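Local coordinates for protein terminase, large subunit (Bacillus phage spp1, PDB 2WBN) that cuts the viral genome to start and end DNA packaging through its C-terminal nuclease domain, the part present here, while its ATPase domain powers translocation into empty capsids, at residues A[27-32]-A[170-175]; A[51-56]-A[106-111]; A[67-72]-A[193-198]. All coordinates share one frame; numbering follows the deposited sequence.

Contact 1 (A[27-32]-A[170-175]); sequences VVPFEN and IDYQTD
Pro29 lies over one face of the Tyr172 ring, and this pairing dominates the apolar side of the contact. Its CB sits 4.0 Å from the centroid of the Tyr172 ring, 26° off the normal and displaced toward the rim near CZ, a CH-pi contact. CG of Tyr172 is anti to its own carbonyl carbon (chi1 -74°), which lays the phenol along the proline, the two side chains sliding past each other in opposite directions. The adjacent ring carbon of the proline, CG, rests on the backbone of residues 170-175, 3.4 Å from Ile170 O, where the chain leaves helix 161-169 and enters strand 172-174. Next to it, the methyl CG2 of Ile170 meets the edge of the Phe30 ring close to its plane, 3.7 Å from Phe30 CD1; Phe167 and Leu184 also pack against Phe30.

The polar link runs through one water. It accepts from Tyr172 N at 2.7 Å and donates to Val27 O at 2.8 Å and to Asp171 OD1 at 3.1 Å. Val27 O also approaches the edge of the tyrosine ring, 3.4 Å from Tyr172 CD2.

The join thus rests on apolar surface and on one water that uses both its protons and accepts a third bond, without direct backbone pairing.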
loop_
_atom_site.group_PDB
_atom_site.type_symbol
_atom_site.label_atom_id
_atom_site.label_comp_id
_atom_site.label_asym_id
_atom_site.label_seq_id
_atom_site.Cartn_x
_atom_site.Cartn_y
_atom_site.Cartn_z
ATOM N N VAL A 27 13.542 -12.185 -12.824
ATOM C CA VAL A 27 13.691 -13.326 -11.867
ATOM C C VAL A 27 13.379 -12.918 -10.425
ATOM O O VAL A 27 12.570 -13.553 -9.749
ATOM C CB VAL A 27 15.109 -13.873 -11.922
ATOM C CG1 VAL A 27 15.139 -15.319 -11.460
ATOM C CG2 VAL A 27 15.639 -13.745 -13.319
ATOM N N VAL A 28 14.039 -11.863 -9.956
ATOM C CA VAL A 28 13.802 -11.316 -8.631
ATOM C C VAL A 28 13.117 -9.962 -8.775
ATOM O O VAL A 28 13.652 -9.067 -9.429
ATOM C CB VAL A 28 15.123 -11.093 -7.878
ATOM C CG1 VAL A 28 14.851 -10.471 -6.528
ATOM C CG2 VAL A 28 15.889 -12.407 -7.743
ATOM N N PRO A 29 11.938 -9.797 -8.163
ATOM C CA PRO A 29 11.284 -8.502 -8.209
ATOM C C PRO A 29 11.818 -7.528 -7.157
ATOM O O PRO A 29 12.421 -7.941 -6.164
ATOM C CB PRO A 29 9.833 -8.846 -7.886
ATOM C CG PRO A 29 9.942 -10.016 -6.972
ATOM C CD PRO A 29 11.114 -10.799 -7.466
ATOM N N PHE A 30 11.551 -6.244 -7.371
ATOM C CA PHE A 30 11.835 -5.196 -6.391
ATOM C C PHE A 30 13.298 -5.175 -5.941
ATOM O O PHE A 30 13.611 -4.968 -4.757
ATOM C CB PHE A 30 10.904 -5.311 -5.174
ATOM C CG PHE A 30 9.438 -5.122 -5.493
ATOM C CD1 PHE A 30 8.499 -6.087 -5.132
ATOM C CD2 PHE A 30 8.999 -3.963 -6.118
ATOM C CE1 PHE A 30 7.136 -5.903 -5.407
ATOM C CE2 PHE A 30 7.661 -3.769 -6.403
ATOM C CZ PHE A 30 6.714 -4.747 -6.045
ATOM N N GLU A 31 14.205 -5.362 -6.900
ATOM C CA GLU A 31 15.625 -5.143 -6.642
ATOM C C GLU A 31 15.831 -3.739 -6.091
ATOM O O GLU A 31 16.787 -3.502 -5.359
ATOM C CB GLU A 31 16.447 -5.345 -7.913
ATOM C CG GLU A 31 16.481 -6.793 -8.398
ATOM C CD GLU A 31 17.261 -6.946 -9.691
ATOM O OE1 GLU A 31 18.311 -6.299 -9.812
ATOM O OE2 GLU A 31 16.815 -7.707 -10.572
ATOM N N ASN A 32 14.908 -2.834 -6.412
ATOM C CA ASN A 32 14.910 -1.455 -5.899
ATOM C C ASN A 32 14.630 -1.232 -4.398
ATOM O O ASN A 32 14.567 -0.082 -3.951
ATOM C CB ASN A 32 13.941 -0.598 -6.717
ATOM C CG ASN A 32 12.502 -1.011 -6.548
ATOM O OD1 ASN A 32 12.214 -1.937 -5.799
ATOM N ND2 ASN A 32 11.589 -0.322 -7.241
ATOM N N ILE A 170 8.033 -11.223 -1.395
ATOM C CA ILE A 170 7.208 -11.502 -2.607
ATOM C C ILE A 170 8.060 -11.960 -3.808
ATOM O O ILE A 170 9.166 -11.472 -4.034
ATOM C CB ILE A 170 6.299 -10.296 -2.989
ATOM C CG1 ILE A 170 5.137 -10.737 -3.895
ATOM C CG2 ILE A 170 7.107 -9.177 -3.626
ATOM C CD1 ILE A 170 3.945 -11.409 -3.166
ATOM N N ASP A 171 7.547 -12.941 -4.541
ATOM C CA ASP A 171 8.221 -13.520 -5.688
ATOM C C ASP A 171 7.277 -13.435 -6.901
ATOM O O ASP A 171 6.072 -13.170 -6.759
ATOM C CB ASP A 171 8.584 -14.997 -5.409
ATOM C CG ASP A 171 9.897 -15.172 -4.622
ATOM O OD1 ASP A 171 10.894 -14.500 -4.942
ATOM O OD2 ASP A 171 9.945 -16.016 -3.694
ATOM N N TYR A 172 7.835 -13.653 -8.085
ATOM C CA TYR A 172 7.040 -13.781 -9.301
ATOM C C TYR A 172 6.325 -15.121 -9.300
ATOM O O TYR A 172 6.850 -16.109 -8.783
ATOM C CB TYR A 172 7.936 -13.687 -10.549
ATOM C CG TYR A 172 8.409 -12.286 -10.843
ATOM C CD1 TYR A 172 7.498 -11.249 -11.018
ATOM C CD2 TYR A 172 9.770 -11.986 -10.919
ATOM C CE1 TYR A 172 7.931 -9.949 -11.268
ATOM C CE2 TYR A 172 10.205 -10.701 -11.177
ATOM C CZ TYR A 172 9.283 -9.690 -11.357
ATOM O OH TYR A 172 9.712 -8.413 -11.602
ATOM N N GLN A 173 5.139 -15.158 -9.898
ATOM C CA GLN A 173 4.490 -16.426 -10.184
ATOM C C GLN A 173 5.328 -17.152 -11.221
ATOM O O GLN A 173 6.282 -16.589 -11.767
ATOM C CB GLN A 173 3.082 -16.218 -10.722
ATOM C CG GLN A 173 2.105 -15.679 -9.713
ATOM C CD GLN A 173 0.742 -15.448 -10.322
ATOM O OE1 GLN A 173 0.346 -16.153 -11.255
ATOM N NE2 GLN A 173 0.010 -14.460 -9.805
ATOM N N THR A 174 4.978 -18.404 -11.487
ATOM C CA THR A 174 5.689 -19.195 -12.489
ATOM C C THR A 174 4.725 -20.058 -13.303
ATOM O O THR A 174 3.583 -20.297 -12.903
ATOM C CB THR A 174 6.811 -20.074 -11.846
ATOM O OG1 THR A 174 6.221 -21.121 -11.064
ATOM C CG2 THR A 174 7.730 -19.224 -10.954
ATOM N N ASP A 175 5.222 -20.514 -14.446
ATOM C CA ASP A 175 4.441 -21.240 -15.445
ATOM C C ASP A 175 4.723 -22.741 -15.354
ATOM O O ASP A 175 5.502 -23.176 -14.498
ATOM C CB ASP A 175 4.818 -20.725 -16.842
ATOM C CG ASP A 175 6.304 -20.898 -17.149
ATOM O OD1 ASP A 175 7.046 -21.353 -16.256
ATOM O OD2 ASP A 175 6.742 -20.585 -18.278
HETATM O O HOH W 1 10.539 -14.137 -7.965
#

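Contact 2 (A[51-56]-A[106-111]); sequences IRQGLD and ARIIAD
Strands 51-56 and 108-110 run parallel, their axes 30° apart, and are joined by backbone bonds from Ile109 N to Gln53 O (3.0 Å), from Leu55 N to Ile109 O, and from Asp111 N to Leu55 O (2.8 Å). The last is nearly straight, 171° at the hydrogen, whereas the Leu55 N bond is bent. Toward Ala106 the two chain segments diverge, and a water lies between them beside Gln53 N, Ile51 O and Arg107 O.

On one face of the sheet Leu55 CB packs 3.7 Å from Ile108 CG2 and also touches Ala110 CB. The methyl of Ile108 reaches it because CG2 is anti to its own backbone N. Leu121 and Ile118 of helix 115-124 cover Leu55 and Ala110 there. At the diverging end, Ile51 CG2 meets Ala106 CB at 3.8 Å, and Gln53 CB lies 3.4 Å from Arg107 O.

The C-terminal ends bring two acidic groups together. Asp56 OD1 and Asp111 OD2 are 3.8 Å apart, with the carboxylate planes only 20° from parallel. Each carboxylate is held by partners beyond the pair: Asp56 by Tyr197 OH and Gly58 N, Asp111 by Ser113 OG and Phe57 N.

Both aspartates bind manganese, Asp56 contributing to both metal sites and Asp111 to the first, with His190 and Asp193 completing the second. Aspartates at the ends of two adjacent parallel strands, joined by ligands from a helix, are characteristic of the two-metal active site of RNase H-like nucleases.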
loop_
_atom_site.group_PDB
_atom_site.type_symbol
_atom_site.label_atom_id
_atom_site.label_comp_id
_atom_site.label_asym_id
_atom_site.label_seq_id
_atom_site.Cartn_x
_atom_site.Cartn_y
_atom_site.Cartn_z
ATOM N N ILE A 51 1.915 12.880 0.214
ATOM C CA ILE A 51 1.391 11.658 0.803
ATOM C C ILE A 51 0.484 10.913 -0.148
ATOM O O ILE A 51 -0.314 11.508 -0.877
ATOM C CB ILE A 51 0.630 11.959 2.113
ATOM C CG1 ILE A 51 1.612 12.443 3.191
ATOM C CG2 ILE A 51 -0.144 10.731 2.600
ATOM C CD1 ILE A 51 1.683 13.921 3.318
ATOM N N ARG A 52 0.603 9.595 -0.117
ATOM C CA ARG A 52 -0.313 8.697 -0.804
ATOM C C ARG A 52 -0.754 7.624 0.154
ATOM O O ARG A 52 0.076 7.017 0.842
ATOM C CB ARG A 52 0.374 8.048 -1.995
ATOM C CG ARG A 52 0.828 9.024 -3.039
ATOM C CD ARG A 52 -0.318 9.665 -3.771
ATOM N NE ARG A 52 0.182 10.414 -4.918
ATOM C CZ ARG A 52 0.687 11.647 -4.871
ATOM N NH1 ARG A 52 1.120 12.204 -5.994
ATOM N NH2 ARG A 52 0.771 12.332 -3.729
ATOM N N GLN A 53 -2.062 7.370 0.198
ATOM C CA GLN A 53 -2.611 6.350 1.089
ATOM C C GLN A 53 -3.499 5.377 0.331
ATOM O O GLN A 53 -4.262 5.774 -0.571
ATOM C CB GLN A 53 -3.374 6.982 2.254
ATOM C CG GLN A 53 -2.540 7.961 3.074
ATOM C CD GLN A 53 -3.293 8.552 4.245
ATOM O OE1 GLN A 53 -4.351 9.184 4.090
ATOM N NE2 GLN A 53 -2.750 8.373 5.416
ATOM N N GLY A 54 -3.373 4.103 0.688
ATOM C CA GLY A 54 -4.170 3.033 0.094
ATOM C C GLY A 54 -4.783 2.121 1.140
ATOM O O GLY A 54 -4.311 2.047 2.274
ATOM N N LEU A 55 -5.852 1.440 0.758
ATOM C CA LEU A 55 -6.563 0.577 1.692
ATOM C C LEU A 55 -7.130 -0.609 0.951
ATOM O O LEU A 55 -7.850 -0.442 -0.030
ATOM C CB LEU A 55 -7.680 1.352 2.395
ATOM C CG LEU A 55 -8.592 0.531 3.310
ATOM C CD1 LEU A 55 -7.827 -0.112 4.448
ATOM C CD2 LEU A 55 -9.702 1.412 3.841
ATOM N N ASP A 56 -6.775 -1.800 1.415
ATOM C CA ASP A 56 -7.397 -3.016 1.004
ATOM C C ASP A 56 -8.211 -3.547 2.184
ATOM O O ASP A 56 -7.709 -3.593 3.295
ATOM C CB ASP A 56 -6.365 -4.045 0.560
ATOM C CG ASP A 56 -7.022 -5.265 -0.071
ATOM O OD1 ASP A 56 -7.606 -6.090 0.675
ATOM O OD2 ASP A 56 -7.012 -5.374 -1.317
ATOM N N ALA A 106 -5.374 13.529 4.368
ATOM C CA ALA A 106 -4.862 13.040 3.096
ATOM C C ALA A 106 -5.823 11.983 2.561
ATOM O O ALA A 106 -6.429 11.220 3.320
ATOM C CB ALA A 106 -3.458 12.464 3.257
ATOM N N ARG A 107 -5.957 11.951 1.244
ATOM C CA ARG A 107 -6.880 11.051 0.577
ATOM C C ARG A 107 -6.503 9.586 0.758
ATOM O O ARG A 107 -5.329 9.253 0.725
ATOM C CB ARG A 107 -6.893 11.362 -0.912
ATOM C CG ARG A 107 -7.860 10.519 -1.686
ATOM C CD ARG A 107 -8.170 11.142 -3.007
ATOM N NE ARG A 107 -7.009 11.143 -3.884
ATOM C CZ ARG A 107 -6.984 11.716 -5.085
ATOM N NH1 ARG A 107 -8.060 12.337 -5.559
ATOM N NH2 ARG A 107 -5.879 11.668 -5.815
ATOM N N ILE A 108 -7.514 8.725 0.911
ATOM C CA ILE A 108 -7.327 7.264 0.917
ATOM C C ILE A 108 -8.007 6.670 -0.321
ATOM O O ILE A 108 -9.219 6.886 -0.546
ATOM C CB ILE A 108 -7.897 6.610 2.201
ATOM C CG1 ILE A 108 -7.236 7.208 3.449
ATOM C CG2 ILE A 108 -7.715 5.077 2.180
ATOM C CD1 ILE A 108 -7.928 6.856 4.761
ATOM N N ILE A 109 -7.223 5.985 -1.152
ATOM C CA ILE A 109 -7.755 5.257 -2.288
ATOM C C ILE A 109 -7.956 3.830 -1.825
ATOM O O ILE A 109 -7.013 3.180 -1.344
ATOM C CB ILE A 109 -6.853 5.333 -3.545
ATOM C CG1 ILE A 109 -6.641 6.798 -3.967
ATOM C CG2 ILE A 109 -7.514 4.601 -4.706
ATOM C CD1 ILE A 109 -5.789 6.999 -5.246
ATOM N N ALA A 110 -9.196 3.351 -1.941
ATOM C CA ALA A 110 -9.580 2.085 -1.370
ATOM C C ALA A 110 -10.051 1.066 -2.384
ATOM O O ALA A 110 -10.724 1.383 -3.361
ATOM C CB ALA A 110 -10.670 2.289 -0.299
ATOM N N ASP A 111 -9.684 -0.178 -2.093
ATOM C CA ASP A 111 -10.240 -1.403 -2.662
ATOM C C ASP A 111 -11.715 -1.258 -3.051
ATOM O O ASP A 111 -12.589 -1.250 -2.193
ATOM C CB ASP A 111 -10.011 -2.491 -1.585
ATOM C CG ASP A 111 -10.718 -3.819 -1.848
ATOM O OD1 ASP A 111 -11.186 -4.090 -2.980
ATOM O OD2 ASP A 111 -10.783 -4.618 -0.858
HETATM O O HOH W 2 -3.120 10.109 -0.157
#

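Contact 3 (A[67-72]-A[193-198]); sequences VRWHYD and DATRYA
Val67 and Trp69 carry the strand side of this contact, meeting one side of the helix at Ala194, Thr195 and Ala198. The close packing is at Val67, whose CG2 lies 3.6 Å from Thr195 N and 3.8 Å from Ala194 CB. That methyl stands between the backbone N and carbonyl carbon of its own residue, and from there it presses against the helix backbone; CG1 touches Ala194 CB as well.

Trp69 and Thr195 cross at about a right angle. Methyl CG2 of Thr195 sits 3.3 Å above one face of the indole, toward its rim, while the hydroxyl reaches the ring edge. Trp69 NE1 gives Thr195 OG1 a weak bond of 3.0 Å, bent to 127°; the same hydroxyl is also hydrogen-bonded to Thr191 O.

Farther along, the packing slackens: Ala198 CB is 4.5 Å from Val67 CG2. The helix side turned from the strand is polar, with Arg196 NH2 bridging to Asp193 OD1 at 3.0 Å, the aspartate being a ligand of the second manganese.

Helix 190-198 thus lies across strand 64-72, at 52° in these segments. Strand 51-56 flanks that strand on one side and strand 77-86 on the other, while helix 140-148 touches the helix at Thr195 and Arg196.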
loop_
_atom_site.group_PDB
_atom_site.type_symbol
_atom_site.label_atom_id
_atom_site.label_comp_id
_atom_site.label_asym_id
_atom_site.label_seq_id
_atom_site.Cartn_x
_atom_site.Cartn_y
_atom_site.Cartn_z
ATOM N N VAL A 67 -2.070 1.538 4.101
ATOM C CA VAL A 67 -0.682 2.015 3.930
ATOM C C VAL A 67 -0.668 3.528 3.702
ATOM O O VAL A 67 -1.583 4.077 3.078
ATOM C CB VAL A 67 0.056 1.267 2.786
ATOM C CG1 VAL A 67 0.042 -0.251 3.042
ATOM C CG2 VAL A 67 -0.540 1.617 1.369
ATOM N N ARG A 68 0.374 4.184 4.227
ATOM C CA ARG A 68 0.659 5.589 3.989
ATOM C C ARG A 68 2.124 5.727 3.555
ATOM O O ARG A 68 3.019 5.248 4.251
ATOM C CB ARG A 68 0.403 6.395 5.253
ATOM C CG ARG A 68 0.753 7.890 5.189
ATOM C CD ARG A 68 0.639 8.501 6.597
ATOM N NE ARG A 68 0.935 9.945 6.662
ATOM C CZ ARG A 68 0.060 10.936 6.468
ATOM N NH1 ARG A 68 -1.202 10.686 6.160
ATOM N NH2 ARG A 68 0.460 12.208 6.564
ATOM N N TRP A 69 2.326 6.368 2.406
ATOM C CA TRP A 69 3.642 6.572 1.790
ATOM C C TRP A 69 3.864 8.041 1.446
ATOM O O TRP A 69 2.907 8.800 1.281
ATOM C CB TRP A 69 3.690 5.835 0.466
ATOM C CG TRP A 69 3.580 4.381 0.515
ATOM C CD1 TRP A 69 2.426 3.635 0.566
ATOM C CD2 TRP A 69 4.655 3.453 0.427
ATOM N NE1 TRP A 69 2.736 2.296 0.568
ATOM C CE2 TRP A 69 4.099 2.158 0.469
ATOM C CE3 TRP A 69 6.042 3.585 0.361
ATOM C CZ2 TRP A 69 4.887 1.012 0.436
ATOM C CZ3 TRP A 69 6.820 2.450 0.327
ATOM C CH2 TRP A 69 6.256 1.186 0.363
ATOM N N HIS A 70 5.129 8.414 1.279
ATOM C CA HIS A 70 5.514 9.679 0.673
ATOM C C HIS A 70 6.152 9.408 -0.682
ATOM O O HIS A 70 6.932 8.459 -0.842
ATOM C CB HIS A 70 6.518 10.432 1.540
ATOM C CG HIS A 70 7.138 11.610 0.842
ATOM N ND1 HIS A 70 6.421 12.735 0.502
ATOM C CD2 HIS A 70 8.402 11.825 0.403
ATOM C CE1 HIS A 70 7.215 13.594 -0.113
ATOM N NE2 HIS A 70 8.425 13.069 -0.180
ATOM N N TYR A 71 5.860 10.294 -1.630
ATOM C CA TYR A 71 6.286 10.150 -3.010
ATOM C C TYR A 71 7.213 11.284 -3.420
ATOM O O TYR A 71 6.786 12.433 -3.511
ATOM C CB TYR A 71 5.049 10.165 -3.906
ATOM C CG TYR A 71 5.318 9.928 -5.373
ATOM C CD1 TYR A 71 6.388 9.142 -5.802
ATOM C CD2 TYR A 71 4.483 10.475 -6.337
ATOM C CE1 TYR A 71 6.609 8.914 -7.140
ATOM C CE2 TYR A 71 4.696 10.247 -7.667
ATOM C CZ TYR A 71 5.755 9.465 -8.070
ATOM O OH TYR A 71 5.973 9.250 -9.413
ATOM N N ASP A 72 8.487 10.964 -3.650
ATOM C CA ASP A 72 9.436 11.912 -4.230
ATOM C C ASP A 72 9.452 11.644 -5.736
ATOM O O ASP A 72 10.147 10.745 -6.219
ATOM C CB ASP A 72 10.833 11.726 -3.613
ATOM C CG ASP A 72 11.825 12.804 -4.035
ATOM O OD1 ASP A 72 11.710 13.368 -5.140
ATOM O OD2 ASP A 72 12.747 13.082 -3.249
ATOM N N ASP A 193 -0.872 -4.708 -2.605
ATOM C CA ASP A 193 -2.160 -4.288 -3.184
ATOM C C ASP A 193 -2.560 -2.899 -2.721
ATOM O O ASP A 193 -2.895 -2.061 -3.542
ATOM C CB ASP A 193 -3.270 -5.279 -2.827
ATOM C CG ASP A 193 -3.185 -6.575 -3.625
ATOM O OD1 ASP A 193 -2.531 -6.591 -4.686
ATOM O OD2 ASP A 193 -3.788 -7.577 -3.190
ATOM N N ALA A 194 -2.504 -2.646 -1.419
ATOM C CA ALA A 194 -2.859 -1.327 -0.877
ATOM C C ALA A 194 -1.990 -0.220 -1.447
ATOM O O ALA A 194 -2.481 0.876 -1.721
ATOM C CB ALA A 194 -2.804 -1.321 0.639
ATOM N N THR A 195 -0.690 -0.506 -1.593
ATOM C CA THR A 195 0.237 0.417 -2.229
ATOM C C THR A 195 -0.092 0.708 -3.703
ATOM O O THR A 195 -0.097 1.855 -4.110
ATOM C CB THR A 195 1.674 -0.110 -2.100
ATOM O OG1 THR A 195 1.960 -0.282 -0.712
ATOM C CG2 THR A 195 2.686 0.875 -2.720
ATOM N N ARG A 196 -0.365 -0.316 -4.502
ATOM C CA ARG A 196 -0.886 -0.087 -5.858
ATOM C C ARG A 196 -2.054 0.895 -5.910
ATOM O O ARG A 196 -2.042 1.822 -6.728
ATOM C CB ARG A 196 -1.376 -1.365 -6.486
ATOM C CG ARG A 196 -0.361 -2.152 -7.244
ATOM C CD ARG A 196 -1.137 -3.009 -8.236
ATOM N NE ARG A 196 -1.962 -3.972 -7.498
ATOM C CZ ARG A 196 -3.288 -4.027 -7.491
ATOM N NH1 ARG A 196 -4.041 -3.172 -8.193
ATOM N NH2 ARG A 196 -3.873 -4.961 -6.755
ATOM N N TYR A 197 -3.078 0.668 -5.079
ATOM C CA TYR A 197 -4.229 1.575 -5.054
ATOM C C TYR A 197 -3.750 2.989 -4.740
ATOM O O TYR A 197 -4.133 3.923 -5.411
ATOM C CB TYR A 197 -5.291 1.208 -4.015
ATOM C CG TYR A 197 -5.701 -0.237 -3.962
ATOM C CD1 TYR A 197 -5.768 -1.017 -5.114
ATOM C CD2 TYR A 197 -6.065 -0.820 -2.746
ATOM C CE1 TYR A 197 -6.165 -2.345 -5.052
ATOM C CE2 TYR A 197 -6.423 -2.131 -2.664
ATOM C CZ TYR A 197 -6.489 -2.892 -3.818
ATOM O OH TYR A 197 -6.876 -4.194 -3.720
ATOM N N ALA A 198 -2.895 3.126 -3.729
ATOM C CA ALA A 198 -2.451 4.440 -3.265
ATOM C C ALA A 198 -1.798 5.257 -4.381
ATOM O O ALA A 198 -1.943 6.479 -4.414
ATOM C CB ALA A 198 -1.486 4.294 -2.086
#

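Contacts 2 and 3 form the centre of the nuclease domain, their centres 7 Å apart. Neighbouring strands 51-56 and 64-72 bring them into one mixed sheet, joined by a probable Arg52 N to Trp69 O hydrogen bond, and helix 190-198 crosses this region to bring Asp193 to the metal-binding aspartates of contact 2. Contact 1 is peripheral, its centre 25 Å from that of contact 2 and 19 Å from that of contact 3, without touching either. In sequence, residues 27-32 come first, then 51-56, 67-72, 106-111, 170-175 and 193-198. Contact 1 therefore spans all of contact 2, whereas contact 3 interleaves with both; its crossing with contact 2 gathers the metal ligands from distant parts of the chain.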